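Mandelate racemase/muconate lactonizing enzyme family protein (Sorangium cellulosum, PDB 3S5S) is of unknown specific function but belongs to the enolase superfamily, with an N-terminal capping domain and a C-terminal beta/alpha-barrel domain. Local coordinates at residues Phe23-Gly28 and Leu55-Gly60; Leu42-Leu47 and Thr116-Met121; Lys164-Gly169 and Ile192-Gly197. One frame throughout, in Å; residues are numbered along the deposited sequence.

In the fold
Contacts 1 and 2 lie in the N-terminal domain, and contact 3 lies in the barrel domain. Along the chain the segments of contacts 1 and 2 alternate, and contact 3 follows both. Strand 28-42 of the antiparallel sheet joins the first two: it starts at the hairpin of contact 1 and runs into the turn of contact 2. Their centres are about 35 Å apart, on opposite sides of the chain's centre. Contacts 1 and 3 have centres about 12 Å apart and touch, with Ile-25 against Lys-166 and Asn-196. The hairpin end of the N-terminal sheet therefore meets the end of strand 162-166 and the loop after strand 190-194, while contact 2, centred about 40 Å from contact 3, lies far from them.

Contact 1 of 3, residues Phe23-Gly28 and Leu55-Gly60; sequences FGIAGG and LPAFNG
The hairpin tip holding Ile-25 and Gly-28 meets the short helix of Ala-57 in the N-terminal domain. In this superfamily, loops of that domain usually close over the mouth of the barrel. The methyl of Ala-57 is the centre of the contact. Its CB lies 3.6 Å from Gly-28 CA, where no side chain intervenes. Ile-25 reaches it from the other strand, with CD1 at 3.8 Å from Ala-57 CB. Ile-25 CG1 sits between its own backbone N and carbonyl carbon (chi1 68°), and the chain then extends, so that CD1 is carried to the helix. The carbonyl O of Gly-27 adds a looser touch on the same methyl.

Each partner holds its own shape. Ile-25 N donates to Gly-28 O at 2.7 Å, and the return bond is weak. On the helix side, Leu-55 O accepts from the backbone N of both Phe-58 and Asn-59. Leu-55 and Phe-58 also lean on Met-299 in the barrel domain.

No hydrogen bond crosses between 23-28 and 55-60. The hairpin tip and the short helix meet through van der Waals contact, so the fit rests on the shapes of Ile-25 CD1, Ala-57 CB and the bare Gly-28 CA.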
ATOM      1  N   PHE A  23      -7.639   2.096 -32.513  1.00 62.09           N
ATOM      2  CA  PHE A  23      -7.820   2.911 -31.295  1.00 60.37           C
ATOM      3  C   PHE A  23      -6.884   4.133 -31.411  1.00 60.83           C
ATOM      4  O   PHE A  23      -5.697   4.051 -31.084  1.00 59.53           O
ATOM      5  CB  PHE A  23      -7.479   2.048 -30.041  1.00 58.05           C
ATOM      6  CG  PHE A  23      -8.074   2.545 -28.713  1.00 56.03           C
ATOM      7  CD1 PHE A  23      -9.049   1.799 -28.049  1.00 55.72           C
ATOM      8  CD2 PHE A  23      -7.613   3.709 -28.095  1.00 55.63           C
ATOM      9  CE1 PHE A  23      -9.585   2.229 -26.784  1.00 56.40           C
ATOM     10  CE2 PHE A  23      -8.144   4.147 -26.837  1.00 55.42           C
ATOM     11  CZ  PHE A  23      -9.130   3.405 -26.181  1.00 53.57           C
ATOM     12  N   GLY A  24      -7.411   5.249 -31.919  1.00 62.56           N
ATOM     13  CA  GLY A  24      -6.596   6.450 -32.174  1.00 63.94           C
ATOM     14  C   GLY A  24      -6.373   7.275 -30.912  1.00 63.32           C
ATOM     15  O   GLY A  24      -7.339   7.602 -30.202  1.00 62.91           O
ATOM     16  N   ILE A  25      -5.106   7.584 -30.606  1.00 63.18           N
ATOM     17  CA  ILE A  25      -4.754   8.567 -29.552  1.00 62.51           C
ATOM     18  C   ILE A  25      -3.947   9.709 -30.188  1.00 64.57           C
ATOM     19  O   ILE A  25      -3.734   9.705 -31.409  1.00 66.09           O
ATOM     20  CB  ILE A  25      -4.016   7.934 -28.298  1.00 60.48           C
ATOM     21  CG1 ILE A  25      -2.604   7.424 -28.635  1.00 60.87           C
ATOM     22  CG2 ILE A  25      -4.859   6.847 -27.647  1.00 58.78           C
ATOM     23  CD1 ILE A  25      -1.757   7.031 -27.392  1.00 60.55           C
ATOM     24  N   ALA A  26      -3.512  10.684 -29.380  1.00 64.70           N
ATOM     25  CA  ALA A  26      -2.651  11.777 -29.865  1.00 66.34           C
ATOM     26  C   ALA A  26      -1.358  11.213 -30.471  1.00 67.37           C
ATOM     27  O   ALA A  26      -0.487  10.705 -29.747  1.00 66.50           O
ATOM     28  CB  ALA A  26      -2.341  12.738 -28.739  1.00 65.78           C
ATOM     29  N   GLY A  27      -1.251  11.278 -31.799  1.00 69.63           N
ATOM     30  CA  GLY A  27      -0.164  10.610 -32.529  1.00 70.74           C
ATOM     31  C   GLY A  27       0.049   9.151 -32.099  1.00 68.96           C
ATOM     32  O   GLY A  27       1.070   8.806 -31.483  1.00 67.86           O
ATOM     33  N   GLY A  28      -0.924   8.301 -32.422  1.00 68.05           N
ATOM     34  CA  GLY A  28      -0.778   6.871 -32.237  1.00 66.52           C
ATOM     35  C   GLY A  28      -2.046   6.075 -32.479  1.00 65.78           C
ATOM     36  O   GLY A  28      -3.071   6.310 -31.820  1.00 64.36           O
ATOM     37  N   LEU A  55       1.984  -0.235 -24.895  1.00 27.71           N
ATOM     38  CA  LEU A  55       1.362   0.646 -25.847  1.00 28.92           C
ATOM     39  C   LEU A  55       2.443   1.615 -26.267  1.00 30.94           C
ATOM     40  O   LEU A  55       2.793   2.541 -25.523  1.00 30.08           O
ATOM     41  CB  LEU A  55       0.142   1.345 -25.238  1.00 28.09           C
ATOM     42  CG  LEU A  55      -0.692   2.235 -26.193  1.00 28.84           C
ATOM     43  CD1 LEU A  55      -1.308   1.455 -27.349  1.00 29.45           C
ATOM     44  CD2 LEU A  55      -1.775   2.958 -25.439  1.00 25.12           C
ATOM     45  N   PRO A  56       3.030   1.355 -27.442  1.00 32.93           N
ATOM     46  CA  PRO A  56       4.180   2.094 -27.914  1.00 35.52           C
ATOM     47  C   PRO A  56       3.824   3.577 -27.944  1.00 37.01           C
ATOM     48  O   PRO A  56       4.616   4.425 -27.521  1.00 37.86           O
ATOM     49  CB  PRO A  56       4.391   1.547 -29.338  1.00 36.94           C
ATOM     50  CG  PRO A  56       3.788   0.221 -29.346  1.00 34.75           C
ATOM     51  CD  PRO A  56       2.686   0.227 -28.329  1.00 33.85           C
ATOM     52  N   ALA A  57       2.626   3.873 -28.421  1.00 38.14           N
ATOM     53  CA  ALA A  57       2.222   5.253 -28.622  1.00 40.32           C
ATOM     54  C   ALA A  57       2.050   5.969 -27.286  1.00 39.24           C
ATOM     55  O   ALA A  57       2.119   7.187 -27.259  1.00 40.34           O
ATOM     56  CB  ALA A  57       0.943   5.326 -29.447  1.00 41.11           C
ATOM     57  N   PHE A  58       1.871   5.215 -26.191  1.00 37.16           N
ATOM     58  CA  PHE A  58       1.765   5.813 -24.854  1.00 36.21           C
ATOM     59  C   PHE A  58       3.099   6.111 -24.156  1.00 36.57           C
ATOM     60  O   PHE A  58       3.258   7.201 -23.618  1.00 37.63           O
ATOM     61  CB  PHE A  58       0.877   4.971 -23.936  1.00 34.36           C
ATOM     62  CG  PHE A  58       0.641   5.587 -22.582  1.00 33.76           C
ATOM     63  CD1 PHE A  58      -0.467   6.407 -22.355  1.00 35.52           C
ATOM     64  CD2 PHE A  58       1.518   5.346 -21.529  1.00 34.62           C
ATOM     65  CE1 PHE A  58      -0.679   6.983 -21.103  1.00 33.17           C
ATOM     66  CE2 PHE A  58       1.316   5.914 -20.275  1.00 33.92           C
ATOM     67  CZ  PHE A  58       0.223   6.734 -20.062  1.00 33.15           C
ATOM     68  N   ASN A  59       4.029   5.154 -24.124  1.00 36.52           N
ATOM     69  CA  ASN A  59       5.321   5.298 -23.404  1.00 36.07           C
ATOM     70  C   ASN A  59       6.484   4.511 -24.017  1.00 36.04           C
ATOM     71  O   ASN A  59       7.575   4.366 -23.409  1.00 34.91           O
ATOM     72  CB  ASN A  59       5.189   4.952 -21.905  1.00 35.65           C
ATOM     73  CG  ASN A  59       4.675   3.495 -21.631  1.00 36.90           C
ATOM     74  OD1 ASN A  59       4.568   3.085 -20.459  1.00 35.67           O
ATOM     75  ND2 ASN A  59       4.345   2.740 -22.690  1.00 37.50           N
ATOM     76  N   GLY A  60       6.253   4.006 -25.228  1.00 36.01           N
ATOM     77  CA  GLY A  60       7.335   3.387 -25.994  1.00 36.73           C
ATOM     78  C   GLY A  60       7.585   1.884 -25.851  1.00 35.52           C
ATOM     79  O   GLY A  60       8.376   1.352 -26.608  1.00 37.17           O
TER

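Contact 2 of 3, residues Leu42-Leu47 and Thr116-Met121; sequences LADGTL and TKRAGM
Asp-44 and Arg-118 form a salt bridge between a hairpin turn and the end of helix 101-117. One carboxylate oxygen takes both bonds. Arg-118 NE donates to Asp-44 OD2 at 2.7 Å with an N-H...O angle of 157°, close to the guanidinium plane and on the syn side of the carboxylate. Arg-118 NH2 reaches the same Asp-44 OD2 at 3.0 Å, but this bond is weak. The two flat groups are turned 33° apart.

The other oxygen is used within the turn. Asp-44 OD1 accepts from Thr-46 OG1 at 2.6 Å on its syn side. It also accepts from Thr-46 N at 2.9 Å on its anti side, making an Asx turn. Both donors come from the same face of the carboxylate. Asp-44 CG stands between its backbone N and carbonyl carbon (chi1 67°), which lets the group serve both the turn and Arg-118. Three good donors and one weak one hold this carboxylate.

Lys-117 NZ donates to Leu-47 O at 2.8 Å and also forms a salt bridge with Asp-113. Its chain passes Thr-46 in the opposite direction, with Lys-117 CD 3.8 Å from Thr-46 CG2. Leu-42 crosses Arg-118 at about a right angle and puts CD1 3.8 Å from Arg-118 CD.

Thr-116 O accepts from the N of both Ala-119 and Met-121. Gly-120, with positive phi, donates its N to Lys-117 O. Ala-119 and Met-121 pack on Ala-119 of the second subunit. The contact joins two textbook elements: a hairpin with a type I turn and G1 bulge at Gly-45, and a helix C-terminus closed by a Schellman motif at Gly-120.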
ATOM      1  N   LEU A  42       2.605 -22.884 -10.525  1.00 24.22           N
ATOM      2  CA  LEU A  42       3.204 -23.233  -9.223  1.00 23.17           C
ATOM      3  C   LEU A  42       3.505 -24.726  -9.140  1.00 24.68           C
ATOM      4  O   LEU A  42       3.040 -25.516  -9.976  1.00 25.72           O
ATOM      5  CB  LEU A  42       2.288 -22.816  -8.065  1.00 21.49           C
ATOM      6  CG  LEU A  42       1.853 -21.319  -8.105  1.00 21.16           C
ATOM      7  CD1 LEU A  42       0.955 -20.963  -6.965  1.00 19.60           C
ATOM      8  CD2 LEU A  42       3.046 -20.336  -8.187  1.00 22.04           C
ATOM      9  N   ALA A  43       4.247 -25.098  -8.102  1.00 24.03           N
ATOM     10  CA  ALA A  43       4.676 -26.437  -7.901  1.00 25.35           C
ATOM     11  C   ALA A  43       3.503 -27.365  -7.674  1.00 25.92           C
ATOM     12  O   ALA A  43       3.583 -28.543  -8.076  1.00 25.39           O
ATOM     13  CB  ALA A  43       5.686 -26.519  -6.734  1.00 25.44           C
ATOM     14  N   ASP A  44       2.430 -26.844  -7.057  1.00 24.74           N
ATOM     15  CA  ASP A  44       1.246 -27.653  -6.784  1.00 25.39           C
ATOM     16  C   ASP A  44       0.341 -27.744  -8.000  1.00 25.88           C
ATOM     17  O   ASP A  44      -0.668 -28.436  -7.949  1.00 26.52           O
ATOM     18  CB  ASP A  44       0.461 -27.101  -5.594  1.00 25.69           C
ATOM     19  CG  ASP A  44      -0.182 -25.727  -5.877  1.00 25.86           C
ATOM     20  OD1 ASP A  44      -0.060 -25.215  -6.992  1.00 28.54           O
ATOM     21  OD2 ASP A  44      -0.819 -25.143  -4.980  1.00 28.45           O
ATOM     22  N   GLY A  45       0.679 -27.040  -9.094  1.00 26.04           N
ATOM     23  CA  GLY A  45      -0.079 -27.148 -10.362  1.00 25.22           C
ATOM     24  C   GLY A  45      -0.982 -25.945 -10.649  1.00 25.27           C
ATOM     25  O   GLY A  45      -1.570 -25.857 -11.746  1.00 25.83           O
ATOM     26  N   THR A  46      -1.101 -25.017  -9.687  1.00 23.52           N
ATOM     27  CA  THR A  46      -1.912 -23.816  -9.861  1.00 22.63           C
ATOM     28  C   THR A  46      -1.399 -22.993 -11.042  1.00 22.81           C
ATOM     29  O   THR A  46      -0.208 -22.695 -11.142  1.00 22.96           O
ATOM     30  CB  THR A  46      -1.837 -22.885  -8.618  1.00 21.28           C
ATOM     31  OG1 THR A  46      -2.044 -23.636  -7.432  1.00 23.59           O
ATOM     32  CG2 THR A  46      -2.938 -21.817  -8.661  1.00 20.76           C
ATOM     33  N   LEU A  47      -2.296 -22.588 -11.927  1.00 22.99           N
ATOM     34  CA  LEU A  47      -1.885 -21.672 -13.013  1.00 22.90           C
ATOM     35  C   LEU A  47      -2.336 -20.274 -12.676  1.00 22.12           C
ATOM     36  O   LEU A  47      -3.445 -20.085 -12.178  1.00 22.45           O
ATOM     37  CB  LEU A  47      -2.435 -22.112 -14.362  1.00 22.19           C
ATOM     38  CG  LEU A  47      -2.120 -23.580 -14.646  1.00 24.54           C
ATOM     39  CD1 LEU A  47      -2.984 -24.116 -15.765  1.00 23.92           C
ATOM     40  CD2 LEU A  47      -0.664 -23.735 -14.992  1.00 19.72           C
ATOM     41  N   THR A 116      -3.879 -16.198  -5.079  1.00 18.18           N
ATOM     42  CA  THR A 116      -5.236 -16.038  -4.524  1.00 18.03           C
ATOM     43  C   THR A 116      -6.158 -17.145  -4.959  1.00 17.99           C
ATOM     44  O   THR A 116      -6.932 -17.641  -4.151  1.00 18.81           O
ATOM     45  CB  THR A 116      -5.866 -14.644  -4.849  1.00 17.48           C
ATOM     46  OG1 THR A 116      -5.823 -14.384  -6.260  1.00 15.89           O
ATOM     47  CG2 THR A 116      -5.079 -13.571  -4.127  1.00 19.08           C
ATOM     48  N   LYS A 117      -6.061 -17.566  -6.214  1.00 16.82           N
ATOM     49  CA  LYS A 117      -6.963 -18.578  -6.655  1.00 17.52           C
ATOM     50  C   LYS A 117      -6.789 -19.885  -5.875  1.00 19.38           C
ATOM     51  O   LYS A 117      -7.786 -20.522  -5.554  1.00 20.57           O
ATOM     52  CB  LYS A 117      -6.903 -18.734  -8.179  1.00 17.28           C
ATOM     53  CG  LYS A 117      -6.428 -20.052  -8.712  1.00 19.17           C
ATOM     54  CD  LYS A 117      -5.861 -19.969 -10.165  1.00 24.20           C
ATOM     55  CE  LYS A 117      -6.636 -19.033 -11.078  1.00 25.52           C
ATOM     56  NZ  LYS A 117      -5.863 -18.708 -12.292  1.00 27.28           N
ATOM     57  N   ARG A 118      -5.554 -20.296  -5.566  1.00 20.16           N
ATOM     58  CA  ARG A 118      -5.344 -21.580  -4.889  1.00 21.58           C
ATOM     59  C   ARG A 118      -5.810 -21.457  -3.444  1.00 22.60           C
ATOM     60  O   ARG A 118      -5.974 -22.462  -2.743  1.00 22.69           O
ATOM     61  CB  ARG A 118      -3.865 -22.025  -4.921  1.00 22.74           C
ATOM     62  CG  ARG A 118      -2.935 -21.156  -4.008  1.00 22.37           C
ATOM     63  CD  ARG A 118      -1.451 -21.525  -4.099  1.00 22.63           C
ATOM     64  NE  ARG A 118      -1.227 -22.886  -3.625  1.00 26.11           N
ATOM     65  CZ  ARG A 118      -1.025 -23.207  -2.352  1.00 26.15           C
ATOM     66  NH1 ARG A 118      -1.000 -22.251  -1.424  1.00 19.57           N
ATOM     67  NH2 ARG A 118      -0.840 -24.478  -2.018  1.00 26.28           N
ATOM     68  N   ALA A 119      -6.003 -20.208  -3.014  1.00 21.14           N
ATOM     69  CA  ALA A 119      -6.404 -19.892  -1.655  1.00 21.12           C
ATOM     70  C   ALA A 119      -7.929 -19.714  -1.584  1.00 21.22           C
ATOM     71  O   ALA A 119      -8.504 -19.588  -0.474  1.00 21.01           O
ATOM     72  CB  ALA A 119      -5.683 -18.617  -1.183  1.00 19.07           C
ATOM     73  N   GLY A 120      -8.583 -19.700  -2.751  1.00 20.57           N
ATOM     74  CA  GLY A 120     -10.054 -19.501  -2.807  1.00 21.26           C
ATOM     75  C   GLY A 120     -10.464 -18.075  -2.406  1.00 22.20           C
ATOM     76  O   GLY A 120     -11.537 -17.860  -1.846  1.00 22.22           O
ATOM     77  N   MET A 121      -9.579 -17.104  -2.671  1.00 21.86           N
ATOM     78  CA  MET A 121      -9.775 -15.692  -2.280  1.00 20.71           C
ATOM     79  C   MET A 121      -9.933 -14.918  -3.587  1.00 19.96           C
ATOM     80  O   MET A 121      -9.028 -14.954  -4.400  1.00 19.48           O
ATOM     81  CB  MET A 121      -8.556 -15.162  -1.508  1.00 19.41           C
ATOM     82  CG  MET A 121      -8.767 -13.723  -0.904  1.00 20.46           C
ATOM     83  SD  MET A 121      -7.285 -13.069  -0.140  1.00 14.20           S
ATOM     84  CE  MET A 121      -7.215 -14.166   1.252  1.00 22.53           C
TER

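Contact 3 of 3, residues Lys164-Gly169 and Ile192-Gly197; sequences KVKVGG and ILDGNG
Val-165 lies between Ile-192 and Asp-194 of the parallel neighbouring strand and bonds to both through its backbone. Val-165 N donates to Ile-192 O at 2.6 Å, almost straight along the carbonyl. Asp-194 N returns a bond to Val-165 O at 3.0 Å, tilted 27° from the carbonyl plane. Val-167 N to Asp-194 O, at 2.8 Å, is weak because the angle is poor.

Apolar contact lies on the face of Val-165 and Leu-193. Val-165 CB is 4.3 Å from Leu-193 CD2, and helix 175-185 covers this face with Ile-179 and Ile-182. That helix links strands 162-166 and 190-194 in a beta-alpha-beta crossover of the barrel.

Charged side chains gather on the opposite face. Lys-164 and Lys-166 give the Lys-X-Lys pattern well known on the second barrel strand in this superfamily. Lys-164 runs out extended, past Ile-192 CG2, and its NZ forms salt bridges with Asp-323 and Glu-222. It also pairs with Asp-194 OD2, but that oxygen's place is doubtful. Lys-166 bends at its second torsion (chi2 -84°) and lies alongside Asp-194. Its NZ makes a weak bond of 3.3 Å to Asn-196 OD1 and a weak salt bridge to the same doubtful Asp-194 OD2.

Polar bonding also shapes the loop after the strand. Asp-194 OD1 accepts from Asn-196 N at 3.0 Å, an Asx turn, and Asn-196 ND2 donates to Glu-248.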
ATOM      1  N   LYS A 164     -15.179  10.014 -22.293  1.00 32.19           N
ATOM      2  CA  LYS A 164     -13.809  10.431 -22.452  1.00 32.03           C
ATOM      3  C   LYS A 164     -13.554  10.714 -23.930  1.00 34.15           C
ATOM      4  O   LYS A 164     -13.627   9.822 -24.786  1.00 33.88           O
ATOM      5  CB  LYS A 164     -12.892   9.316 -21.964  1.00 30.87           C
ATOM      6  CG  LYS A 164     -11.399   9.513 -22.200  1.00 29.66           C
ATOM      7  CD  LYS A 164     -10.667   8.708 -21.127  1.00 31.91           C
ATOM      8  CE  LYS A 164      -9.204   8.413 -21.452  1.00 33.36           C
ATOM      9  NZ  LYS A 164      -8.375   8.167 -20.207  1.00 30.93           N
ATOM     10  N   VAL A 165     -13.211  11.951 -24.235  1.00 35.23           N
ATOM     11  CA  VAL A 165     -13.036  12.320 -25.620  1.00 37.58           C
ATOM     12  C   VAL A 165     -11.538  12.450 -25.857  1.00 38.29           C
ATOM     13  O   VAL A 165     -10.890  13.245 -25.186  1.00 37.92           O
ATOM     14  CB  VAL A 165     -13.807  13.642 -25.940  1.00 39.09           C
ATOM     15  CG1 VAL A 165     -13.501  14.144 -27.339  1.00 40.53           C
ATOM     16  CG2 VAL A 165     -15.297  13.434 -25.756  1.00 37.83           C
ATOM     17  N   LYS A 166     -10.986  11.662 -26.779  1.00 39.14           N
ATOM     18  CA  LYS A 166      -9.570  11.842 -27.119  1.00 41.46           C
ATOM     19  C   LYS A 166      -9.440  13.155 -27.867  1.00 44.08           C
ATOM     20  O   LYS A 166     -10.392  13.582 -28.527  1.00 45.59           O
ATOM     21  CB  LYS A 166      -8.981  10.659 -27.904  1.00 41.41           C
ATOM     22  CG  LYS A 166      -8.931   9.322 -27.107  1.00 40.57           C
ATOM     23  CD  LYS A 166      -7.720   9.141 -26.195  1.00 42.97           C
ATOM     24  CE  LYS A 166      -8.082   8.109 -25.124  1.00 45.25           C
ATOM     25  NZ  LYS A 166      -6.963   7.533 -24.284  1.00 47.45           N
ATOM     26  N   VAL A 167      -8.313  13.832 -27.692  1.00 45.46           N
ATOM     27  CA  VAL A 167      -8.088  15.138 -28.323  1.00 49.13           C
ATOM     28  C   VAL A 167      -6.598  15.432 -28.611  1.00 51.01           C
ATOM     29  O   VAL A 167      -5.699  14.798 -28.059  1.00 48.79           O
ATOM     30  CB  VAL A 167      -8.763  16.334 -27.550  1.00 49.47           C
ATOM     31  CG1 VAL A 167     -10.289  16.294 -27.680  1.00 48.59           C
ATOM     32  CG2 VAL A 167      -8.304  16.403 -26.068  1.00 47.97           C
ATOM     33  N   GLY A 168      -6.365  16.410 -29.490  1.00 55.05           N
ATOM     34  CA  GLY A 168      -5.023  16.715 -29.995  1.00 57.81           C
ATOM     35  C   GLY A 168      -4.512  15.793 -31.101  1.00 59.75           C
ATOM     36  O   GLY A 168      -5.252  14.981 -31.661  1.00 59.22           O
ATOM     37  N   GLY A 169      -3.224  15.948 -31.421  1.00 62.28           N
ATOM     38  CA  GLY A 169      -2.545  15.196 -32.482  1.00 64.22           C
ATOM     39  C   GLY A 169      -2.840  15.726 -33.876  1.00 67.52           C
ATOM     40  O   GLY A 169      -3.208  16.888 -34.054  1.00 68.31           O
ATOM     41  N   ILE A 192     -14.704  13.841 -20.091  1.00 33.84           N
ATOM     42  CA  ILE A 192     -13.268  13.871 -19.873  1.00 32.09           C
ATOM     43  C   ILE A 192     -12.551  14.191 -21.226  1.00 33.13           C
ATOM     44  O   ILE A 192     -12.629  13.413 -22.198  1.00 33.67           O
ATOM     45  CB  ILE A 192     -12.748  12.529 -19.317  1.00 30.15           C
ATOM     46  CG1 ILE A 192     -13.127  12.354 -17.858  1.00 29.27           C
ATOM     47  CG2 ILE A 192     -11.232  12.453 -19.408  1.00 28.37           C
ATOM     48  CD1 ILE A 192     -13.381  10.910 -17.499  1.00 31.44           C
ATOM     49  N   LEU A 193     -11.861  15.317 -21.282  1.00 32.83           N
ATOM     50  CA  LEU A 193     -11.002  15.607 -22.420  1.00 33.59           C
ATOM     51  C   LEU A 193      -9.602  15.065 -22.113  1.00 32.67           C
ATOM     52  O   LEU A 193      -8.904  15.559 -21.210  1.00 31.35           O
ATOM     53  CB  LEU A 193     -11.004  17.112 -22.725  1.00 35.43           C
ATOM     54  CG  LEU A 193     -12.355  17.855 -22.693  1.00 36.12           C
ATOM     55  CD1 LEU A 193     -12.200  19.293 -23.097  1.00 40.24           C
ATOM     56  CD2 LEU A 193     -13.409  17.251 -23.598  1.00 39.18           C
ATOM     57  N   ASP A 194      -9.232  14.007 -22.832  1.00 32.47           N
ATOM     58  CA  ASP A 194      -7.918  13.380 -22.723  1.00 32.91           C
ATOM     59  C   ASP A 194      -7.022  13.878 -23.860  1.00 35.24           C
ATOM     60  O   ASP A 194      -7.354  13.707 -25.029  1.00 35.91           O
ATOM     61  CB  ASP A 194      -8.048  11.855 -22.799  1.00 31.59           C
ATOM     62  CG  ASP A 194      -6.775  11.113 -22.351  1.00 31.77           C
ATOM     63  OD1 ASP A 194      -5.680  11.713 -22.307  1.00 31.99           O
ATOM     64  OD2 ASP A 194      -6.869   9.898 -22.029  1.00 33.45           O
ATOM     65  N   GLY A 195      -5.886  14.479 -23.505  1.00 36.62           N
ATOM     66  CA  GLY A 195      -4.966  15.070 -24.479  1.00 39.60           C
ATOM     67  C   GLY A 195      -3.824  14.128 -24.816  1.00 40.49           C
ATOM     68  O   GLY A 195      -3.158  14.277 -25.836  1.00 41.67           O
ATOM     69  N   ASN A 196      -3.592  13.147 -23.949  1.00 40.38           N
ATOM     70  CA  ASN A 196      -2.411  12.276 -24.049  1.00 41.25           C
ATOM     71  C   ASN A 196      -1.176  13.080 -24.389  1.00 43.30           C
ATOM     72  O   ASN A 196      -0.365  12.664 -25.202  1.00 44.70           O
ATOM     73  CB  ASN A 196      -2.628  11.114 -25.046  1.00 41.27           C
ATOM     74  CG  ASN A 196      -3.517   9.991 -24.464  1.00 41.32           C
ATOM     75  OD1 ASN A 196      -4.642   9.756 -24.940  1.00 42.27           O
ATOM     76  ND2 ASN A 196      -3.016   9.307 -23.416  1.00 41.45           N
ATOM     77  N   GLY A 197      -1.053  14.256 -23.776  1.00 44.29           N
ATOM     78  CA  GLY A 197       0.169  15.030 -23.860  1.00 46.13           C
ATOM     79  C   GLY A 197       0.437  15.668 -25.208  1.00 48.86           C
ATOM     80  O   GLY A 197       1.509  16.286 -25.424  1.00 50.67           O
TER